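N-acetyltransferase (PDB 4LUA) probably transfers an acetyl group from acetyl-coenzyme A to an amine substrate, as other GNAT-family acetyltransferases do. Local coordinates at residues 101-106 against 136-141; 28-33 against 131-136. All blocks are in the same frame, centred on the assembly; numbering follows the deposited sequence.

Interaction 1: 101-106 against 136-141; sequences ELINFI and LGFDIL
With CG set anti to its own carbonyl carbon (chi1 -68°), L136 sends both methyls across to helix 96-112, where I103 holds its branch CG2 anti to the backbone N and turned to meet them. The two leucine methyls divide the helix surface between them. CD1 packs on the I103 branch, 3.7 Å from I103 CG2 and hardly farther from I103 CB, the two side chains crossing at about a right angle. CD2 lies instead against the amide of N104, reaching 3.4 Å from N104 ND2, so an apolar methyl rests against one side of a polar group. The oxygen of the same amide is used through water: one water molecule donates to N104 OD1 at 2.6 Å and to L136 O at 2.8 Å, tying the helix side chain to the backbone where helix 127-135 gives out. That helix ends in a Schellman motif, with G137 at positive phi (100°), the first residue to leave the helix. In the GNAT fold this is the turn between the last helix and the strand that follows it, here 139-150. Just beyond the glycine, F138 swings its ring back toward the helix, and F138 CE1 comes within 4.2 Å of I103 CG2, approaching obliquely to the ring. The phenyl ring also makes edge-to-face pairs with Y133 and Y162 and packs on L118 of strand 117-123.

Interaction 2: 28-33 against 131-136; sequences EFTQDS and VFYSAL
F132, on helix 127-135, meets F29 of the 28-33 loop in a T-shaped pair: the edge of the F29 ring points at the face of F132, with centroids 4.7 Å apart and planes at 64°. The CE2-CZ edge of F29 does the touching, and F29 CE2 comes to 3.5 Å from F132 CD1. F29 CZ stands over the same face, displaced toward the rim. Both phenyl groups hold CG anti to the backbone N (chi1 -176° in F29, 163° in F132), which extends them toward each other from loop and helix. Next along the helix, Y133 meets T30 obliquely, Y133 CE2 lying 4.0 Å from T30 CG2, while F132 CE1 lies over the centre of the tyrosine ring. The loop partners are fixed by a type I turn from E28 to Q31. E28 OE1 accepts two bonds there, from T30 OG1 at 2.6 Å on its syn side and from T30 N at 2.8 Å from above the carboxylate plane, which pins the threonine and its methyl. A glycerol, probably from the crystallisation liquor, hydrogen-bonds to F29 O and may mark a pocket beside this loop. Around the buried contact, N99 of helix 96-112 touches both phenylalanines, I86 of strand 83-91 packs on Y133, and F29 and T30 make backbone hydrogen bonds to N89 and V123, so the loop bridges the edge strands 83-91 and 117-123.

Overall arrangement
From the N terminus, the chain leaves helix 15-25 and enters the 28-33 loop, whose partner lies almost a hundred residues further on. The four-stranded antiparallel sheet is completed with strand 83-91, and helix 96-112 supplies 101-106. After strand 117-123, helix 127-135 brings in 131-136 and closes interaction 2; the chain then turns straight into 136-141, closing interaction 1. The two closures therefore cross, and they share L136. They also touch, I103 packing on F132 and Y133, and F138 N probably bonding to Y133 O. Together they join helix 127-135 to the loop after helix 15-25 on one flank and to helix 96-112 on another.

Interaction 1: 101-106 against 136-141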
loop_
_atom_site.group_PDB
_atom_site.type_symbol
_atom_site.label_atom_id
_atom_site.label_comp_id
_atom_site.label_asym_id
_atom_site.label_seq_id
_atom_site.Cartn_x
_atom_site.Cartn_y
_atom_site.Cartn_z
ATOM N N GLU A 101 4.932 -10.141 4.255
ATOM C CA GLU A 101 3.910 -11.180 3.981
ATOM C C GLU A 101 2.774 -10.563 3.151
ATOM O O GLU A 101 2.292 -11.146 2.148
ATOM C CB GLU A 101 3.372 -11.789 5.268
ATOM C CG GLU A 101 4.202 -12.930 5.799
ATOM C CD GLU A 101 3.616 -13.495 7.098
ATOM O OE1 GLU A 101 2.366 -13.463 7.253
ATOM O OE2 GLU A 101 4.409 -13.947 7.965
ATOM N N LEU A 102 2.385 -9.324 3.491
ATOM C CA LEU A 102 1.307 -8.650 2.764
ATOM C C LEU A 102 1.668 -8.337 1.292
ATOM O O LEU A 102 0.901 -8.646 0.354
ATOM C CB LEU A 102 0.899 -7.350 3.517
ATOM C CG LEU A 102 -0.196 -6.541 2.830
ATOM C CD1 LEU A 102 -1.526 -7.332 2.596
ATOM C CD2 LEU A 102 -0.486 -5.357 3.733
ATOM N N ILE A 103 2.842 -7.734 1.040
ATOM C CA ILE A 103 3.201 -7.360 -0.326
ATOM C C ILE A 103 3.517 -8.639 -1.130
ATOM O O ILE A 103 3.192 -8.712 -2.322
ATOM C CB ILE A 103 4.355 -6.343 -0.304
ATOM C CG1 ILE A 103 3.972 -5.097 0.504
ATOM C CG2 ILE A 103 4.738 -6.009 -1.734
ATOM C CD1 ILE A 103 2.627 -4.387 0.010
ATOM N N ASN A 104 4.118 -9.676 -0.514
ATOM C CA ASN A 104 4.302 -10.942 -1.268
ATOM C C ASN A 104 2.945 -11.546 -1.682
ATOM O O ASN A 104 2.783 -12.094 -2.803
ATOM C CB ASN A 104 5.109 -11.980 -0.487
ATOM C CG ASN A 104 6.592 -11.868 -0.754
ATOM O OD1 ASN A 104 7.008 -11.684 -1.897
ATOM N ND2 ASN A 104 7.410 -12.020 0.302
ATOM N N PHE A 105 1.964 -11.441 -0.762
ATOM C CA PHE A 105 0.630 -11.857 -1.148
ATOM C C PHE A 105 0.098 -11.047 -2.321
ATOM O O PHE A 105 -0.472 -11.654 -3.250
ATOM C CB PHE A 105 -0.337 -11.811 0.074
ATOM C CG PHE A 105 -1.772 -11.691 -0.334
ATOM C CD1 PHE A 105 -2.530 -12.796 -0.618
ATOM C CD2 PHE A 105 -2.305 -10.418 -0.511
ATOM C CE1 PHE A 105 -3.873 -12.680 -1.049
ATOM C CE2 PHE A 105 -3.547 -10.267 -1.010
ATOM C CZ PHE A 105 -4.356 -11.406 -1.299
ATOM N N ILE A 106 0.257 -9.717 -2.284
ATOM C CA ILE A 106 -0.217 -8.888 -3.398
ATOM C C ILE A 106 0.446 -9.284 -4.735
ATOM O O ILE A 106 -0.253 -9.373 -5.771
ATOM C CB ILE A 106 -0.089 -7.383 -3.075
ATOM C CG1 ILE A 106 -1.073 -7.072 -1.974
ATOM C CG2 ILE A 106 -0.333 -6.560 -4.353
ATOM C CD1 ILE A 106 -1.026 -5.607 -1.490
ATOM N N LEU A 136 11.952 -7.461 -2.141
ATOM C CA LEU A 136 10.836 -8.273 -2.681
ATOM C C LEU A 136 10.861 -8.376 -4.192
ATOM O O LEU A 136 9.975 -9.023 -4.777
ATOM C CB LEU A 136 9.506 -7.597 -2.276
ATOM C CG LEU A 136 9.310 -7.698 -0.756
ATOM C CD1 LEU A 136 8.136 -6.778 -0.374
ATOM C CD2 LEU A 136 9.032 -9.117 -0.303
ATOM N N GLY A 137 11.892 -7.823 -4.813
ATOM C CA GLY A 137 12.024 -8.014 -6.248
ATOM C C GLY A 137 11.552 -6.848 -7.111
ATOM O O GLY A 137 11.593 -6.987 -8.360
ATOM N N PHE A 138 11.118 -5.738 -6.507
ATOM C CA PHE A 138 10.794 -4.551 -7.311
ATOM C C PHE A 138 12.066 -3.860 -7.789
ATOM O O PHE A 138 13.082 -3.832 -7.054
ATOM C CB PHE A 138 10.023 -3.532 -6.451
ATOM C CG PHE A 138 8.571 -3.900 -6.231
ATOM C CD1 PHE A 138 8.224 -5.031 -5.448
ATOM C CD2 PHE A 138 7.533 -3.165 -6.827
ATOM C CE1 PHE A 138 6.870 -5.377 -5.261
ATOM C CE2 PHE A 138 6.158 -3.504 -6.625
ATOM C CZ PHE A 138 5.857 -4.648 -5.829
ATOM N N ASP A 139 11.998 -3.278 -8.983
ATOM C CA ASP A 139 13.137 -2.569 -9.591
ATOM C C ASP A 139 12.784 -1.125 -9.754
ATOM O O ASP A 139 11.619 -0.728 -9.823
ATOM C CB ASP A 139 13.408 -3.169 -10.955
ATOM C CG ASP A 139 14.114 -4.541 -10.854
ATOM O OD1 ASP A 139 14.712 -4.873 -9.791
ATOM O OD2 ASP A 139 14.099 -5.274 -11.854
ATOM N N ILE A 140 13.815 -0.275 -9.852
ATOM C CA ILE A 140 13.559 1.149 -10.014
ATOM C C ILE A 140 13.029 1.472 -11.429
ATOM O O ILE A 140 13.526 0.950 -12.452
ATOM C CB ILE A 140 14.873 1.899 -9.756
ATOM C CG1 ILE A 140 14.689 3.384 -9.971
ATOM C CG2 ILE A 140 15.869 1.488 -10.776
ATOM C CD1 ILE A 140 13.917 4.019 -8.793
ATOM N N LEU A 141 11.948 2.255 -11.467
ATOM C CA LEU A 141 11.413 2.784 -12.721
ATOM C C LEU A 141 12.001 4.160 -12.868
ATOM O O LEU A 141 12.622 4.492 -13.913
ATOM C CB LEU A 141 9.855 2.845 -12.580
ATOM C CG LEU A 141 9.133 3.169 -13.903
ATOM C CD1 LEU A 141 7.677 2.648 -13.833
ATOM C CD2 LEU A 141 9.134 4.677 -14.275
HETATM O O HOH W 1 8.921 -11.355 -3.669
#

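Interaction 2: 28-33 against 131-136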
loop_
_atom_site.group_PDB
_atom_site.type_symbol
_atom_site.label_atom_id
_atom_site.label_comp_id
_atom_site.label_asym_id
_atom_site.label_seq_id
_atom_site.Cartn_x
_atom_site.Cartn_y
_atom_site.Cartn_z
ATOM N N GLU A 28 1.797 6.330 6.547
ATOM C CA GLU A 28 1.745 5.361 5.436
ATOM C C GLU A 28 3.165 4.860 5.157
ATOM O O GLU A 28 4.112 5.643 5.185
ATOM C CB GLU A 28 1.182 6.074 4.196
ATOM C CG GLU A 28 0.471 5.188 3.171
ATOM C CD GLU A 28 1.389 4.629 2.105
ATOM O OE1 GLU A 28 2.565 4.950 2.080
ATOM O OE2 GLU A 28 0.868 3.832 1.271
ATOM N N PHE A 29 3.297 3.540 4.920
ATOM C CA PHE A 29 4.642 2.918 4.889
ATOM C C PHE A 29 5.616 3.512 3.858
ATOM O O PHE A 29 6.832 3.485 4.112
ATOM C CB PHE A 29 4.395 1.419 4.567
ATOM C CG PHE A 29 5.657 0.577 4.587
ATOM C CD1 PHE A 29 6.105 0.050 5.780
ATOM C CD2 PHE A 29 6.328 0.315 3.402
ATOM C CE1 PHE A 29 7.288 -0.786 5.792
ATOM C CE2 PHE A 29 7.498 -0.479 3.426
ATOM C CZ PHE A 29 7.936 -1.009 4.604
ATOM N N THR A 30 5.103 4.018 2.742
ATOM C CA THR A 30 5.980 4.600 1.710
ATOM C C THR A 30 6.046 6.086 1.756
ATOM O O THR A 30 6.729 6.673 0.906
ATOM C CB THR A 30 5.482 4.220 0.279
ATOM O OG1 THR A 30 4.171 4.751 0.007
ATOM C CG2 THR A 30 5.407 2.683 0.169
ATOM N N GLN A 31 5.381 6.740 2.723
ATOM C CA GLN A 31 5.396 8.200 2.775
ATOM C C GLN A 31 6.267 8.684 3.928
ATOM O O GLN A 31 7.260 8.025 4.273
ATOM C CB GLN A 31 3.977 8.756 2.837
ATOM C CG GLN A 31 3.217 8.286 1.611
ATOM C CD GLN A 31 1.755 8.711 1.555
ATOM O OE1 GLN A 31 1.161 9.296 2.495
ATOM N NE2 GLN A 31 1.140 8.369 0.408
ATOM N N ASP A 32 5.983 9.849 4.502
ATOM C CA ASP A 32 6.909 10.393 5.482
ATOM C C ASP A 32 6.426 10.154 6.919
ATOM O O ASP A 32 5.235 10.008 7.188
ATOM C CB ASP A 32 7.040 11.908 5.200
ATOM C CG ASP A 32 7.954 12.623 6.175
ATOM O OD1 ASP A 32 9.199 12.467 6.009
ATOM O OD2 ASP A 32 7.469 13.391 7.078
ATOM N N SER A 33 7.376 10.114 7.844
ATOM C CA SER A 33 7.092 9.873 9.256
ATOM C C SER A 33 6.211 10.919 9.901
ATOM O O SER A 33 5.473 10.633 10.866
ATOM C CB SER A 33 8.441 9.762 10.007
ATOM O OG SER A 33 9.139 10.978 10.054
ATOM N N VAL A 131 14.432 -0.064 0.230
ATOM C CA VAL A 131 15.144 -1.324 0.422
ATOM C C VAL A 131 14.203 -2.513 0.662
ATOM O O VAL A 131 14.434 -3.618 0.154
ATOM C CB VAL A 131 16.167 -1.173 1.582
ATOM C CG1 VAL A 131 16.684 -2.550 2.048
ATOM C CG2 VAL A 131 17.313 -0.294 1.085
ATOM N N PHE A 132 13.116 -2.253 1.406
ATOM C CA PHE A 132 12.114 -3.281 1.647
ATOM C C PHE A 132 11.547 -3.770 0.286
ATOM O O PHE A 132 11.456 -4.984 0.035
ATOM C CB PHE A 132 11.024 -2.662 2.538
ATOM C CG PHE A 132 9.742 -3.427 2.549
ATOM C CD1 PHE A 132 8.721 -3.143 1.592
ATOM C CD2 PHE A 132 9.511 -4.393 3.534
ATOM C CE1 PHE A 132 7.507 -3.902 1.639
ATOM C CE2 PHE A 132 8.272 -5.071 3.588
ATOM C CZ PHE A 132 7.319 -4.851 2.622
ATOM N N TYR A 133 11.195 -2.821 -0.583
ATOM C CA TYR A 133 10.615 -3.238 -1.861
ATOM C C TYR A 133 11.608 -3.862 -2.785
ATOM O O TYR A 133 11.290 -4.811 -3.529
ATOM C CB TYR A 133 9.983 -2.020 -2.571
ATOM C CG TYR A 133 8.510 -1.896 -2.240
ATOM C CD1 TYR A 133 7.613 -2.712 -2.909
ATOM C CD2 TYR A 133 8.021 -0.937 -1.346
ATOM C CE1 TYR A 133 6.247 -2.630 -2.676
ATOM C CE2 TYR A 133 6.643 -0.850 -1.117
ATOM C CZ TYR A 133 5.805 -1.696 -1.822
ATOM O OH TYR A 133 4.442 -1.572 -1.642
ATOM N N SER A 134 12.863 -3.389 -2.758
ATOM C CA SER A 134 13.909 -4.011 -3.581
ATOM C C SER A 134 14.110 -5.471 -3.159
ATOM O O SER A 134 14.327 -6.361 -3.999
ATOM C CB SER A 134 15.240 -3.233 -3.420
ATOM O OG SER A 134 16.265 -3.873 -4.154
ATOM N N ALA A 135 14.013 -5.720 -1.850
ATOM C CA ALA A 135 14.234 -7.072 -1.375
ATOM C C ALA A 135 13.125 -8.024 -1.857
ATOM O O ALA A 135 13.321 -9.251 -1.918
ATOM C CB ALA A 135 14.296 -7.071 0.177
ATOM N N LEU A 136 11.952 -7.461 -2.141
ATOM C CA LEU A 136 10.836 -8.273 -2.681
ATOM C C LEU A 136 10.861 -8.376 -4.192
ATOM O O LEU A 136 9.975 -9.023 -4.777
ATOM C CB LEU A 136 9.506 -7.597 -2.276
ATOM C CG LEU A 136 9.310 -7.698 -0.756
ATOM C CD1 LEU A 136 8.136 -6.778 -0.374
ATOM C CD2 LEU A 136 9.032 -9.117 -0.303
#